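PDB 5C5G: spherulin-4 from Aspergillus clavatus, which is a glycoside hydrolase with a (beta/alpha) barrel, probably acting on galactosaminogalactan, a polysaccharide whose biosynthesis requires the related enzyme of Aspergillus fumigatus. Local coordinates for residues A106-T118 with V137-V149. Residues are numbered along the deposited sequence; the frame is centred on the assembly and turned at random.
Sequences ANLAVRGIFFDET and VKGTSGLGPDHYV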
# COMPACT_ATOMS: atom_id res chain seq x y z
N ALA A 106 17.86 -11.83 -7.94
CA ALA A 106 16.65 -11.51 -8.68
C ALA A 106 15.44 -11.27 -7.77
O ALA A 106 14.50 -10.60 -8.18
CB ALA A 106 16.35 -12.62 -9.68
N ASN A 107 15.48 -11.82 -6.56
CA ASN A 107 14.38 -11.66 -5.60
C ASN A 107 14.53 -10.46 -4.67
O ASN A 107 13.62 -10.17 -3.88
CB ASN A 107 14.17 -12.93 -4.79
CG ASN A 107 13.16 -13.88 -5.42
OD1 ASN A 107 12.69 -13.65 -6.53
ND2 ASN A 107 12.82 -14.95 -4.71
N LEU A 108 15.66 -9.77 -4.75
CA LEU A 108 15.78 -8.50 -4.05
C LEU A 108 15.27 -7.45 -5.01
O LEU A 108 16.04 -6.84 -5.75
CB LEU A 108 17.23 -8.21 -3.62
CG LEU A 108 17.31 -6.91 -2.81
CD1 LEU A 108 16.62 -7.04 -1.46
CD2 LEU A 108 18.72 -6.43 -2.61
N ALA A 109 13.96 -7.25 -5.00
CA ALA A 109 13.31 -6.45 -6.01
C ALA A 109 11.92 -6.07 -5.56
O ALA A 109 11.31 -6.78 -4.74
CB ALA A 109 13.21 -7.22 -7.32
N VAL A 110 11.40 -5.02 -6.16
CA VAL A 110 9.99 -4.64 -6.01
C VAL A 110 9.33 -4.66 -7.38
O VAL A 110 10.01 -4.69 -8.41
CB VAL A 110 9.85 -3.28 -5.30
CG1 VAL A 110 10.44 -3.34 -3.88
CG2 VAL A 110 10.49 -2.17 -6.10
N ARG A 111 8.00 -4.65 -7.37
CA ARG A 111 7.19 -4.75 -8.57
C ARG A 111 6.41 -3.47 -8.86
O ARG A 111 5.47 -3.48 -9.65
CB ARG A 111 6.24 -5.95 -8.44
CG ARG A 111 7.00 -7.27 -8.37
CD ARG A 111 6.14 -8.44 -7.91
NE ARG A 111 5.37 -8.99 -9.01
CZ ARG A 111 5.30 -10.29 -9.33
NH1 ARG A 111 4.56 -10.65 -10.36
NH2 ARG A 111 5.96 -11.22 -8.64
N GLY A 112 6.86 -2.38 -8.27
CA GLY A 112 6.22 -1.10 -8.47
C GLY A 112 6.62 -0.15 -7.37
O GLY A 112 7.50 -0.43 -6.56
N ILE A 113 5.96 1.01 -7.37
CA ILE A 113 6.28 2.11 -6.50
C ILE A 113 5.02 2.64 -5.84
O ILE A 113 3.96 2.78 -6.48
CB ILE A 113 6.96 3.26 -7.28
CG1 ILE A 113 8.29 2.77 -7.91
CG2 ILE A 113 7.19 4.47 -6.42
CD1 ILE A 113 9.39 2.37 -6.95
N PHE A 114 5.17 2.94 -4.55
CA PHE A 114 4.16 3.61 -3.73
C PHE A 114 4.62 5.04 -3.52
O PHE A 114 5.62 5.27 -2.84
CB PHE A 114 4.07 2.88 -2.39
CG PHE A 114 3.17 3.53 -1.37
CD1 PHE A 114 1.82 3.29 -1.36
CD2 PHE A 114 3.70 4.35 -0.38
CE1 PHE A 114 1.00 3.86 -0.39
CE2 PHE A 114 2.89 4.92 0.59
CZ PHE A 114 1.55 4.67 0.58
N PHE A 115 3.91 6.00 -4.11
CA PHE A 115 4.24 7.42 -4.02
C PHE A 115 3.47 8.03 -2.87
O PHE A 115 2.24 8.17 -2.94
CB PHE A 115 3.90 8.14 -5.31
CG PHE A 115 4.78 7.76 -6.47
CD1 PHE A 115 6.11 8.20 -6.51
CD2 PHE A 115 4.30 7.01 -7.52
CE1 PHE A 115 6.93 7.88 -7.57
CE2 PHE A 115 5.13 6.68 -8.60
CZ PHE A 115 6.45 7.12 -8.62
N ASP A 116 4.16 8.41 -1.81
CA ASP A 116 3.52 9.02 -0.66
C ASP A 116 3.35 10.51 -0.85
O ASP A 116 4.09 11.17 -1.59
CB ASP A 116 4.32 8.73 0.61
CG ASP A 116 3.48 8.81 1.87
OD1 ASP A 116 2.23 8.80 1.80
OD2 ASP A 116 4.08 8.90 2.95
N GLU A 117 2.32 11.03 -0.20
CA GLU A 117 2.04 12.46 -0.14
C GLU A 117 1.75 13.05 -1.50
O GLU A 117 2.22 14.12 -1.84
CB GLU A 117 3.21 13.23 0.48
CG GLU A 117 3.72 12.67 1.78
CD GLU A 117 5.14 13.15 2.12
OE1 GLU A 117 6.01 13.25 1.21
OE2 GLU A 117 5.38 13.41 3.31
N THR A 118 0.95 12.38 -2.30
CA THR A 118 0.53 12.99 -3.55
C THR A 118 -0.54 14.04 -3.23
O THR A 118 -1.24 13.95 -2.23
CB THR A 118 0.01 11.94 -4.53
OG1 THR A 118 -1.04 11.20 -3.90
CG2 THR A 118 1.13 11.01 -4.97
N VAL A 137 8.00 4.77 -13.88
CA VAL A 137 7.82 3.47 -13.28
C VAL A 137 7.58 2.40 -14.34
O VAL A 137 8.18 1.32 -14.30
CB VAL A 137 6.67 3.48 -12.29
CG1 VAL A 137 6.37 2.08 -11.76
CG2 VAL A 137 7.01 4.39 -11.14
N LYS A 138 6.69 2.69 -15.28
CA LYS A 138 6.35 1.71 -16.32
C LYS A 138 7.51 1.43 -17.26
O LYS A 138 7.53 0.38 -17.90
CB LYS A 138 5.14 2.20 -17.13
CG LYS A 138 3.86 2.39 -16.32
CD LYS A 138 3.27 1.10 -15.78
CE LYS A 138 1.94 1.36 -15.06
NZ LYS A 138 1.43 0.20 -14.25
N GLY A 139 8.46 2.36 -17.38
CA GLY A 139 9.53 2.22 -18.35
C GLY A 139 10.88 1.81 -17.80
O GLY A 139 11.84 1.64 -18.56
N THR A 140 10.98 1.62 -16.49
CA THR A 140 12.26 1.32 -15.86
C THR A 140 12.41 -0.17 -15.58
O THR A 140 11.61 -0.77 -14.86
CB THR A 140 12.44 2.12 -14.56
OG1 THR A 140 12.39 3.53 -14.84
CG2 THR A 140 13.78 1.82 -13.93
N SER A 141 13.45 -0.76 -16.16
CA SER A 141 13.74 -2.16 -15.95
C SER A 141 14.02 -2.40 -14.47
O SER A 141 14.73 -1.62 -13.84
CB SER A 141 14.94 -2.60 -16.78
OG SER A 141 15.10 -4.00 -16.71
N GLY A 142 13.50 -3.51 -13.95
CA GLY A 142 13.69 -3.87 -12.56
C GLY A 142 12.43 -3.73 -11.72
O GLY A 142 12.38 -4.21 -10.59
N LEU A 143 11.39 -3.10 -12.27
CA LEU A 143 10.12 -2.93 -11.56
C LEU A 143 9.03 -3.82 -12.15
O LEU A 143 7.86 -3.67 -11.81
CB LEU A 143 9.70 -1.47 -11.58
CG LEU A 143 10.70 -0.52 -10.93
CD1 LEU A 143 10.27 0.92 -11.15
CD2 LEU A 143 10.86 -0.80 -9.46
N GLY A 144 9.41 -4.74 -13.03
CA GLY A 144 8.46 -5.64 -13.65
C GLY A 144 8.22 -6.91 -12.85
O GLY A 144 8.88 -7.17 -11.85
N PRO A 145 7.27 -7.72 -13.32
CA PRO A 145 6.51 -7.47 -14.55
C PRO A 145 5.40 -6.44 -14.41
O PRO A 145 4.88 -5.93 -15.41
CB PRO A 145 5.89 -8.84 -14.84
CG PRO A 145 5.76 -9.48 -13.51
CD PRO A 145 6.96 -9.04 -12.73
N ASP A 146 5.02 -6.13 -13.18
CA ASP A 146 3.80 -5.36 -12.96
C ASP A 146 3.95 -3.85 -13.16
O ASP A 146 3.04 -3.20 -13.63
CB ASP A 146 3.27 -5.61 -11.55
CG ASP A 146 3.13 -7.09 -11.25
OD1 ASP A 146 4.16 -7.74 -11.01
OD2 ASP A 146 1.99 -7.59 -11.27
N HIS A 147 5.08 -3.31 -12.76
CA HIS A 147 5.30 -1.86 -12.80
C HIS A 147 4.12 -1.12 -12.17
O HIS A 147 3.59 -0.15 -12.72
CB HIS A 147 5.50 -1.39 -14.24
CG HIS A 147 6.70 -1.99 -14.91
ND1 HIS A 147 7.92 -1.37 -14.95
CD2 HIS A 147 6.85 -3.16 -15.58
CE1 HIS A 147 8.78 -2.13 -15.61
NE2 HIS A 147 8.16 -3.22 -16.01
N TYR A 148 3.71 -1.58 -11.00
CA TYR A 148 2.54 -1.05 -10.31
C TYR A 148 2.81 0.35 -9.79
O TYR A 148 3.93 0.67 -9.38
CB TYR A 148 2.25 -1.97 -9.14
CG TYR A 148 0.83 -2.18 -8.69
CD1 TYR A 148 -0.09 -2.84 -9.50
CD2 TYR A 148 0.44 -1.82 -7.40
CE1 TYR A 148 -1.38 -3.08 -9.05
CE2 TYR A 148 -0.85 -2.06 -6.95
CZ TYR A 148 -1.75 -2.68 -7.77
OH TYR A 148 -3.02 -2.91 -7.31
N VAL A 149 1.78 1.19 -9.79
CA VAL A 149 1.85 2.54 -9.25
C VAL A 149 0.72 2.75 -8.26
O VAL A 149 -0.46 2.58 -8.60
CB VAL A 149 1.71 3.58 -10.37
CG1 VAL A 149 1.62 5.00 -9.79
CG2 VAL A 149 2.89 3.49 -11.32
O HOH W 1 13.30 -3.86 -7.99
O HOH W 2 10.75 -6.60 -10.20
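Arg111 reaches across to Asp146 where residues 106-118 meet 137-149, two neighbouring parts of a beta-alpha-beta unit in the closed eight-stranded parallel barrel; with Leu143 and Ile113 it has the most surface buried here. Arg111 lies just ahead of strand 112-116 and bends at chi3 (82°), which turns its guanidinium onto Asp146. NE reaches OD1 of Asp146 at 2.7 Å, almost in the guanidinium plane but from above the carboxylate plane. NH1 adds a weak bond to the same oxygen, while Pro145, which follows a cis peptide bond, lays its CD over one guanidinium face. The other carboxylate oxygen, OD2, forms a salt bridge with Arg72, so the two oxygens serve different arginines, whose like-charged ends lie close together.

Alongside, the backbones pair in parallel: Tyr148 N donates to Arg111 O (2.9 Å), and Ile113 N to Tyr148 O. Between these bonds the CA of Gly112 comes within 3.0 Å of Tyr148 O, a close approach that the glycine allows.

Leu143, from the loop after helix 124-139, lies beside Val110 and points the same way, its CD2 3.6 Å from Val110 CG2. Its CD1 faces Ile113 CG1, which also packs on CG2 of Val137 of that helix. That methyl touches the edge of the Phe115 ring at CZ (3.8 Å), and Val149 CG1 meets the same ring near its plane at CD2; Ile113 CG2 sits over one face. Two waters bridge Val110 to the loop, one through Gly142 O and the other through Gly144 O.

The chemistry thus changes from charge and water just ahead of the strand to hydrocarbon between sheet and helix, towards Asp116, which binds N-acetyl-D-galactosamine, absent from this model. Asp146, shared by two arginines, would be expected to stay ionised and offset their positive charges.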